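Local coordinates for nucleoprotein (Rift valley fever virus, PDB 3OV9) that encapsidates the viral genomic RNA, binding single-stranded nucleic acid with high affinity and assembling into ring-shaped hexamers that form the nucleocapsid, at residues A[39-42]-A[43-46]; A[48-51]-A[52-56]; A[69-72]-A[73-77]; A[131-134]-A[135-138]. One frame throughout, in Å; residues are numbered along the deposited sequence. Where two conformers were deposited one is given.

Contact 1: residues A[39-42]-A[43-46]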
loop_
_atom_site.group_PDB
_atom_site.type_symbol
_atom_site.label_atom_id
_atom_site.label_comp_id
_atom_site.label_asym_id
_atom_site.label_seq_id
_atom_site.Cartn_x
_atom_site.Cartn_y
_atom_site.Cartn_z
ATOM N N ILE A 39 16.861 40.089 -8.660
ATOM C CA ILE A 39 17.857 40.953 -9.300
ATOM C C ILE A 39 18.705 41.694 -8.256
ATOM O O ILE A 39 19.916 41.849 -8.431
ATOM C CB ILE A 39 17.204 41.924 -10.314
ATOM C CG1 ILE A 39 16.530 41.129 -11.438
ATOM C CG2 ILE A 39 18.234 42.895 -10.908
ATOM C CD1 ILE A 39 15.587 41.929 -12.285
ATOM N N GLU A 40 18.073 42.127 -7.166
ATOM C CA GLU A 40 18.800 42.772 -6.070
ATOM C C GLU A 40 19.879 41.850 -5.508
ATOM O O GLU A 40 21.019 42.276 -5.310
ATOM C CB GLU A 40 17.848 43.217 -4.954
ATOM C CG GLU A 40 18.529 44.035 -3.848
ATOM C CD GLU A 40 17.554 44.579 -2.821
ATOM O OE1 GLU A 40 16.573 43.880 -2.486
ATOM O OE2 GLU A 40 17.779 45.709 -2.336
ATOM N N LEU A 41 19.510 40.593 -5.268
ATOM C CA LEU A 41 20.435 39.588 -4.739
ATOM C C LEU A 41 21.559 39.255 -5.719
ATOM O O LEU A 41 22.706 39.077 -5.302
ATOM C CB LEU A 41 19.692 38.318 -4.316
ATOM C CG LEU A 41 18.756 38.417 -3.101
ATOM C CD1 LEU A 41 17.898 37.171 -3.003
ATOM C CD2 LEU A 41 19.521 38.647 -1.801
ATOM N N LEU A 42 21.230 39.190 -7.012
ATOM C CA LEU A 42 22.234 38.959 -8.061
ATOM C C LEU A 42 23.304 40.048 -8.077
ATOM O O LEU A 42 24.498 39.745 -8.089
ATOM C CB LEU A 42 21.585 38.846 -9.446
ATOM C CG LEU A 42 20.795 37.575 -9.768
ATOM C CD1 LEU A 42 20.026 37.747 -11.068
ATOM C CD2 LEU A 42 21.704 36.347 -9.835
ATOM N N LYS A 43 22.862 41.305 -8.072
ATOM C CA LYS A 43 23.749 42.472 -8.048
ATOM C C LYS A 43 24.600 42.512 -6.778
ATOM O O LYS A 43 25.801 42.801 -6.837
ATOM C CB LYS A 43 22.931 43.763 -8.170
ATOM C CG LYS A 43 22.356 44.034 -9.561
ATOM C CD LYS A 43 23.160 45.081 -10.329
ATOM C CE LYS A 43 22.772 46.497 -9.933
ATOM N NZ LYS A 43 23.508 47.542 -10.706
ATOM N N GLN A 44 23.968 42.214 -5.642
ATOM C CA GLN A 44 24.628 42.200 -4.335
ATOM C C GLN A 44 25.748 41.163 -4.265
ATOM O O GLN A 44 26.879 41.493 -3.906
ATOM C CB GLN A 44 23.606 41.947 -3.220
ATOM C CG GLN A 44 24.206 41.831 -1.820
ATOM C CD GLN A 44 23.223 41.278 -0.813
ATOM O OE1 GLN A 44 22.238 41.931 -0.462
ATOM N NE2 GLN A 44 23.485 40.069 -0.338
ATOM N N TYR A 45 25.421 39.917 -4.605
ATOM C CA TYR A 45 26.369 38.808 -4.532
ATOM C C TYR A 45 27.399 38.833 -5.658
ATOM O O TYR A 45 28.551 38.449 -5.458
ATOM C CB TYR A 45 25.636 37.461 -4.546
ATOM C CG TYR A 45 24.882 37.124 -3.276
ATOM C CD1 TYR A 45 25.514 37.158 -2.032
ATOM C CD2 TYR A 45 23.544 36.738 -3.323
ATOM C CE1 TYR A 45 24.825 36.842 -0.867
ATOM C CE2 TYR A 45 22.844 36.417 -2.164
ATOM C CZ TYR A 45 23.490 36.475 -0.942
ATOM O OH TYR A 45 22.805 36.158 0.204
ATOM N N GLY A 46 26.978 39.287 -6.835
ATOM C CA GLY A 46 27.787 39.165 -8.044
ATOM C C GLY A 46 28.689 40.334 -8.375
ATOM O O GLY A 46 29.750 40.147 -8.978
#
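With chi1 of -68° at Leu-41 and -72° at Tyr-45, both side chains leave the helix with CG anti to the carbonyl carbon and beside the backbone N, and they run side by side in the same direction. One turn apart on helix 35-46, they meet where the Leu-41 methyl CD2 comes alongside the ring carbon Tyr-45 CE2, 4.0 Å away. The same torsion lays the near side of the ring over the backbone: Tyr-45 CD2 is 3.2 Å from Leu-41 O, an approach oblique to the ring plane. That oxygen also accepts the backbone bond from Tyr-45 N, at 2.9 Å. Beyond this pair, the extended Gln-44 chain carries its NE2 to a point 3.5 Å above one face of the Tyr-45 ring, offset toward the rim. On another side of the helix the aliphatic part of Lys-43 rests on the preceding turn, CG 3.5 Å from Ile-39 O. The last bond, Gly-46 N to Leu-42 O at 2.8 Å, is short but bent to 139° at the hydrogen, while those before it are straighter. Leu-42 is buried among Leu-102, Leu-111, Met-57 and Tyr-90, whereas Ile-39, Glu-40 and Lys-43 meet Arg-8, Tyr-4 and Leu-7 of a second subunit, within the region essential for oligomerization. Glu-40 forms its salt bridge with Arg-37, back along the same helix. Four successive i to i+4 bonds thus carry the backbone through this turn, while the Tyr-45 ring, flanked by the Leu-41 methyl and touching Tyr-90, combines apolar packing with an amide nitrogen near its rim.

Contact 2: residues A[48-51]-A[52-56]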
loop_
_atom_site.group_PDB
_atom_site.type_symbol
_atom_site.label_atom_id
_atom_site.label_comp_id
_atom_site.label_asym_id
_atom_site.label_seq_id
_atom_site.Cartn_x
_atom_site.Cartn_y
_atom_site.Cartn_z
ATOM N N ALA A 48 30.447 43.112 -10.220
ATOM C CA ALA A 48 30.778 43.293 -11.634
ATOM C C ALA A 48 30.546 42.029 -12.468
ATOM O O ALA A 48 30.418 42.105 -13.692
ATOM C CB ALA A 48 32.217 43.774 -11.780
ATOM N N ASP A 49 30.485 40.878 -11.801
ATOM C CA ASP A 49 30.340 39.590 -12.481
ATOM C C ASP A 49 28.891 39.103 -12.640
ATOM O O ASP A 49 28.663 38.038 -13.218
ATOM C CB ASP A 49 31.159 38.514 -11.756
ATOM C CG ASP A 49 32.641 38.844 -11.688
ATOM O OD1 ASP A 49 33.278 38.976 -12.754
ATOM O OD2 ASP A 49 33.171 38.954 -10.563
ATOM N N TRP A 50 27.916 39.876 -12.156
ATOM C CA TRP A 50 26.537 39.367 -12.058
ATOM C C TRP A 50 25.862 39.026 -13.392
ATOM O O TRP A 50 25.165 38.014 -13.486
ATOM C CB TRP A 50 25.644 40.272 -11.184
ATOM C CG TRP A 50 24.973 41.421 -11.889
ATOM C CD1 TRP A 50 25.431 42.703 -11.983
ATOM C CD2 TRP A 50 23.710 41.398 -12.574
ATOM N NE1 TRP A 50 24.546 43.474 -12.693
ATOM C CE2 TRP A 50 23.477 42.702 -13.064
ATOM C CE3 TRP A 50 22.757 40.400 -12.827
ATOM C CZ2 TRP A 50 22.330 43.038 -13.795
ATOM C CZ3 TRP A 50 21.617 40.733 -13.553
ATOM C CH2 TRP A 50 21.415 42.043 -14.029
ATOM N N GLU A 51 26.071 39.860 -14.409
ATOM C CA GLU A 51 25.437 39.670 -15.717
ATOM C C GLU A 51 25.892 38.389 -16.411
ATOM O O GLU A 51 25.062 37.604 -16.875
ATOM C CB GLU A 51 25.671 40.884 -16.623
ATOM C CG GLU A 51 24.803 42.090 -16.276
ATOM C CD GLU A 51 25.438 43.413 -16.669
ATOM O OE1 GLU A 51 26.614 43.646 -16.315
ATOM O OE2 GLU A 51 24.754 44.233 -17.315
ATOM N N LYS A 52 27.207 38.178 -16.472
ATOM C CA LYS A 52 27.754 36.967 -17.083
ATOM C C LYS A 52 27.353 35.723 -16.285
ATOM O O LYS A 52 26.942 34.713 -16.865
ATOM C CB LYS A 52 29.277 37.061 -17.220
ATOM C CG LYS A 52 29.905 35.921 -18.015
ATOM C CD LYS A 52 31.333 36.259 -18.406
ATOM C CE LYS A 52 32.008 35.085 -19.099
ATOM N NZ LYS A 52 33.341 35.458 -19.636
ATOM N N ASP A 53 27.464 35.806 -14.959
ATOM C CA ASP A 53 27.053 34.711 -14.079
ATOM C C ASP A 53 25.571 34.371 -14.238
ATOM O O ASP A 53 25.204 33.198 -14.229
ATOM C CB ASP A 53 27.378 35.021 -12.610
ATOM C CG ASP A 53 28.865 34.915 -12.294
ATOM O OD1 ASP A 53 29.632 34.386 -13.128
ATOM O OD2 ASP A 53 29.272 35.360 -11.198
ATOM N N ALA A 54 24.729 35.398 -14.379
ATOM C CA ALA A 54 23.293 35.196 -14.594
ATOM C C ALA A 54 23.009 34.421 -15.883
ATOM O O ALA A 54 22.153 33.535 -15.900
ATOM C CB ALA A 54 22.555 36.531 -14.597
ATOM N N LYS A 55 23.736 34.754 -16.949
ATOM C CA LYS A 55 23.591 34.053 -18.225
ATOM C C LYS A 55 23.973 32.581 -18.078
ATOM O O LYS A 55 23.259 31.701 -18.564
ATOM C CB LYS A 55 24.421 34.727 -19.320
ATOM C CG LYS A 55 23.887 36.088 -19.767
ATOM C CD LYS A 55 24.599 36.598 -21.020
ATOM C CE LYS A 55 26.006 37.088 -20.727
ATOM N NZ LYS A 55 26.813 37.240 -21.970
ATOM N N LYS A 56 25.085 32.323 -17.388
ATOM C CA LYS A 56 25.528 30.954 -17.097
ATOM C C LYS A 56 24.458 30.191 -16.329
ATOM O O LYS A 56 24.148 29.047 -16.657
ATOM C CB LYS A 56 26.817 30.949 -16.271
ATOM C CG LYS A 56 28.057 31.382 -17.014
ATOM C CD LYS A 56 29.303 31.035 -16.219
ATOM C CE LYS A 56 30.526 31.743 -16.767
ATOM N NZ LYS A 56 31.733 31.449 -15.946
HETATM O O HOH W 1 29.339 40.396 -15.660
#
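Trp-50 overlaps the methyl of Ala-54 one turn further on, its six-membered ring reaching Ala-54 CB with CE3 at 4.3 Å; the methyl meets the indole obliquely. With chi1 87°, Trp-50 CG sits between the backbone N and the carbonyl carbon, and the indole runs out across the helix axis. CG of the adjoining Glu-51 lies over one face of the indole near its rim, 3.5 Å above the plane. Beneath the side chains, Ala-54 N donates to Trp-50 O over 2.8 Å. This is the opening turn of helix 50-63, entered from a short 3-10 segment at 48-49, in the region essential for oligomerization. At its start Asp-53 N bonds to Asp-49 O at 3.1 Å, the donor nearly in line with the carbonyl. One step earlier a water takes the place of the direct helical bond: it donates to Ala-48 O at 2.8 Å and accepts from Lys-52 N at 3.2 Å. The carboxylates of Asp-49 and Asp-53 stay apart, OD2 to OD2 5.3 Å, and Asp-53 OD2 is hydrogen-bonded to Tyr-90 OH; Lys-89 makes long, weak ion pairs with both. Ala-54 and Lys-55 also pack on Phe-11 of a second subunit, and Glu-51 on its Gln-14.

Contact 3: residues A[69-72]-A[73-77]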
loop_
_atom_site.group_PDB
_atom_site.type_symbol
_atom_site.label_atom_id
_atom_site.label_comp_id
_atom_site.label_asym_id
_atom_site.label_seq_id
_atom_site.Cartn_x
_atom_site.Cartn_y
_atom_site.Cartn_z
ATOM N N ARG A 69 23.163 20.904 -6.620
ATOM C CA ARG A 69 23.944 19.848 -5.969
ATOM C C ARG A 69 23.811 18.511 -6.696
ATOM O O ARG A 69 24.785 17.753 -6.792
ATOM C CB ARG A 69 23.571 19.712 -4.488
ATOM C CG ARG A 69 24.133 20.817 -3.594
ATOM C CD ARG A 69 25.656 20.751 -3.470
ATOM N NE ARG A 69 26.193 21.943 -2.815
ATOM C CZ ARG A 69 27.484 22.256 -2.741
ATOM N NH1 ARG A 69 28.404 21.467 -3.281
ATOM N NH2 ARG A 69 27.856 23.368 -2.123
ATOM N N ARG A 70 22.614 18.237 -7.214
ATOM C CA ARG A 70 22.330 17.001 -7.946
ATOM C C ARG A 70 23.043 16.959 -9.299
ATOM O O ARG A 70 23.647 15.944 -9.653
ATOM C CB ARG A 70 20.816 16.811 -8.131
ATOM C CG ARG A 70 20.428 15.521 -8.858
ATOM C CD ARG A 70 18.979 15.541 -9.326
ATOM N NE ARG A 70 18.067 14.924 -8.365
ATOM C CZ ARG A 70 16.745 14.855 -8.517
ATOM N NH1 ARG A 70 16.160 15.373 -9.591
ATOM N NH2 ARG A 70 16.002 14.270 -7.586
ATOM N N MET A 71 22.977 18.060 -10.048
ATOM C CA MET A 71 23.591 18.125 -11.380
ATOM C C MET A 71 25.115 17.980 -11.331
ATOM O O MET A 71 25.721 17.449 -12.263
ATOM C CB MET A 71 23.177 19.404 -12.132
ATOM C CG MET A 71 23.693 20.711 -11.533
ATOM S SD MET A 71 23.109 22.193 -12.397
ATOM C CE MET A 71 21.353 22.126 -12.054
ATOM N N MET A 72 25.714 18.431 -10.228
ATOM C CA MET A 72 27.159 18.340 -10.006
ATOM C C MET A 72 27.666 16.901 -9.940
ATOM O O MET A 72 28.839 16.642 -10.213
ATOM C CB MET A 72 27.548 19.069 -8.719
ATOM C CG MET A 72 27.800 20.559 -8.888
ATOM S SD MET A 72 27.956 21.411 -7.302
ATOM C CE MET A 72 29.536 20.812 -6.710
ATOM N N MET A 73 26.778 15.976 -9.580
ATOM C CA MET A 73 27.126 14.558 -9.442
ATOM C C MET A 73 27.333 13.869 -10.793
ATOM O O MET A 73 27.890 12.770 -10.852
ATOM C CB MET A 73 26.062 13.810 -8.630
ATOM C CG MET A 73 25.674 14.482 -7.315
ATOM S SD MET A 73 24.586 13.486 -6.273
ATOM C CE MET A 73 23.203 13.149 -7.361
ATOM N N LYS A 74 26.874 14.514 -11.866
ATOM C CA LYS A 74 27.050 14.016 -13.230
ATOM C C LYS A 74 27.465 15.171 -14.143
ATOM O O LYS A 74 26.662 15.678 -14.930
ATOM C CB LYS A 74 25.770 13.348 -13.749
ATOM C CG LYS A 74 25.347 12.072 -13.023
ATOM C CD LYS A 74 26.174 10.866 -13.451
ATOM C CE LYS A 74 25.650 9.578 -12.817
ATOM N NZ LYS A 74 24.278 9.224 -13.285
ATOM N N MET A 75 28.726 15.574 -14.021
ATOM C CA MET A 75 29.257 16.756 -14.698
ATOM C C MET A 75 30.777 16.641 -14.802
ATOM O O MET A 75 31.405 15.960 -13.989
ATOM C CB MET A 75 28.867 18.019 -13.910
ATOM C CG MET A 75 29.091 19.345 -14.636
ATOM S SD MET A 75 28.386 20.780 -13.770
ATOM C CE MET A 75 26.631 20.552 -14.012
ATOM N N SER A 76 31.365 17.304 -15.798
ATOM C CA SER A 76 32.822 17.373 -15.926
ATOM C C SER A 76 33.447 18.061 -14.710
ATOM O O SER A 76 32.758 18.772 -13.974
ATOM C CB SER A 76 33.215 18.113 -17.207
ATOM O OG SER A 76 32.894 19.491 -17.114
ATOM N N LYS A 77 34.742 17.836 -14.498
ATOM C CA LYS A 77 35.473 18.444 -13.384
ATOM C C LYS A 77 35.402 19.967 -13.459
ATOM O O LYS A 77 35.183 20.637 -12.446
ATOM C CB LYS A 77 36.931 17.975 -13.385
ATOM C CG LYS A 77 37.734 18.372 -12.149
ATOM C CD LYS A 77 39.186 17.917 -12.274
ATOM C CE LYS A 77 39.975 18.196 -11.003
ATOM N NZ LYS A 77 41.431 17.949 -11.200
#
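The flat groups here are peptide units: the donor N atoms of Met-73 and Lys-74 sit above the carbonyl planes of Arg-70 and Met-71, 58° and 57° out of them, and not on a lone pair. Such i to i+3 bonds make 3-10-like turns between helix 68-71 and the extended chain at Met-75. Met-73 N reaches Arg-70 O at 3.1 Å, and Lys-74 N reaches Met-71 O at 3.2 Å. Met-73 turns back over the preceding turn, its CG 3.4 Å from Arg-69 O. The Met-73 side chain runs at a slant to that of Arg-70, methyl CE 3.9 Å from Arg-70 CG. Within the chain Met-72 O accepts from Lys-80 NZ; across the subunit interface Lys-74 NZ bonds to Tyr-30 OH of a second subunit, a residue that probably binds RNA. Ser-76 is the N-cap of helix 77-90, its OG accepting from Gly-79 N. On the buried side Met-71 and Met-75 run alongside each other in the same direction. Met-75 is bent at its last torsion, chi3 -72°, which turns its end toward the earlier methionine, with methyl CE 3.8 Å from Met-71 CG.

Contact 4: residues A[131-134]-A[135-138]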
loop_
_atom_site.group_PDB
_atom_site.type_symbol
_atom_site.label_atom_id
_atom_site.label_comp_id
_atom_site.label_asym_id
_atom_site.label_seq_id
_atom_site.Cartn_x
_atom_site.Cartn_y
_atom_site.Cartn_z
ATOM N N THR A 131 12.088 19.977 -31.641
ATOM C CA THR A 131 11.698 18.928 -32.591
ATOM C C THR A 131 10.481 18.134 -32.107
ATOM O O THR A 131 9.562 17.862 -32.885
ATOM C CB THR A 131 12.882 17.972 -32.894
ATOM O OG1 THR A 131 14.002 18.734 -33.355
ATOM C CG2 THR A 131 12.508 16.951 -33.967
ATOM N N THR A 132 10.479 17.769 -30.826
ATOM C CA THR A 132 9.343 17.086 -30.210
ATOM C C THR A 132 8.087 17.967 -30.259
ATOM O O THR A 132 7.006 17.499 -30.619
ATOM C CB THR A 132 9.663 16.649 -28.757
ATOM O OG1 THR A 132 10.726 15.686 -28.774
ATOM C CG2 THR A 132 8.448 16.028 -28.081
ATOM N N MET A 133 8.245 19.243 -29.914
ATOM C CA MET A 133 7.137 20.196 -29.970
ATOM C C MET A 133 6.563 20.349 -31.382
ATOM O O MET A 133 5.349 20.494 -31.545
ATOM C CB MET A 133 7.557 21.561 -29.414
ATOM C CG MET A 133 7.823 21.586 -27.908
ATOM S SD MET A 133 6.479 20.990 -26.854
ATOM C CE MET A 133 5.094 22.000 -27.399
ATOM N N ASP A 134 7.436 20.301 -32.389
ATOM C CA ASP A 134 7.033 20.415 -33.799
ATOM C C ASP A 134 6.111 19.291 -34.274
ATOM O O ASP A 134 5.315 19.482 -35.197
ATOM C CB ASP A 134 8.261 20.498 -34.710
ATOM C CG ASP A 134 8.968 21.838 -34.625
ATOM O OD1 ASP A 134 8.363 22.816 -34.131
ATOM O OD2 ASP A 134 10.134 21.915 -35.063
ATOM N N GLY A 135 6.228 18.122 -33.644
ATOM C CA GLY A 135 5.370 16.981 -33.955
ATOM C C GLY A 135 3.961 17.165 -33.426
ATOM O O GLY A 135 3.009 16.572 -33.940
ATOM N N LEU A 136 3.836 17.994 -32.392
ATOM C CA LEU A 136 2.550 18.297 -31.779
ATOM C C LEU A 136 1.912 19.523 -32.427
ATOM O O LEU A 136 0.692 19.580 -32.584
ATOM C CB LEU A 136 2.717 18.506 -30.273
ATOM C CG LEU A 136 3.307 17.322 -29.499
ATOM C CD1 LEU A 136 3.945 17.791 -28.205
ATOM C CD2 LEU A 136 2.266 16.234 -29.233
ATOM N N SER A 137 2.743 20.497 -32.794
ATOM C CA SER A 137 2.294 21.680 -33.525
ATOM C C SER A 137 3.425 22.228 -34.391
ATOM O O SER A 137 4.488 22.580 -33.871
ATOM C CB SER A 137 1.776 22.759 -32.570
ATOM O OG SER A 137 1.197 23.832 -33.293
ATOM N N PRO A 138 3.199 22.310 -35.716
ATOM C CA PRO A 138 4.238 22.705 -36.669
ATOM C C PRO A 138 4.861 24.068 -36.350
ATOM O O PRO A 138 4.140 25.024 -36.041
ATOM C CB PRO A 138 3.494 22.744 -38.013
ATOM C CG PRO A 138 2.041 22.853 -37.652
ATOM C CD PRO A 138 1.903 22.084 -36.384
#
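Met-133 and Leu-136 meet only lightly, Met-133 SD brushing Leu-136 CD1 at 4.3 Å; the packed side of this turn is carried by Met-133 and Ser-137. Met-133 is buried against Leu-171 and Gln-175 of helix 159-180, with Val-128, Tyr-140 and Met-145 also touching it, and the buried Ser-137 packs on Leu-171 and on Ala-236, Ala-237 and Ala-240 of helix 232-243. The Met-133 carbonyl is gripped twice. Ser-137 N donates to Met-133 O at 2.9 Å, almost straight on to the oxygen, while Leu-136 N reaches the same atom at 3.0 Å from above the carbonyl plane, 63° out of it. The solvent side is looser. Gly-135 N divides its bonding between Thr-132 O at 3.2 Å and a longer, weak bond to Thr-131 O at 3.4 Å. Leu-136 is exposed; with CG anti to its carbonyl carbon (chi1 -59°), its branch comes back over the preceding turn, CD1 3.9 Å from Thr-132 O. Asp-134 CA makes a CH...O contact with Ser-137 O at 3.3 Å, and its carboxylate OD1 takes a salt bridge from Arg-142 and a hydrogen bond from Tyr-140 N. Such mixed bonding is typical of the C-terminal end of an alpha helix, where i+4 bonding gives way to i+3.

From the N terminus the four contacts come strictly in series; none nests in or crosses another, and each closes only a local turn within one unbroken run of chain. Contact 1 ends helix 35-46 and contact 2 begins helix 50-63. These two touch, Lys-43 CD lying 3.2 Å from Trp-50 NE1, so the indole at the start of one helix packs on the last turn of the other. Contact 3 turns the chain from helix 68-71 into helix 77-90; its nearest atoms are about 8 Å from contact 2. Contacts 1 to 3 all meet a second subunit. Contact 4, ending helix 130-136, touches no other chain of the hexamer and lies across the chain's centre from contact 1, about 37 Å between centres.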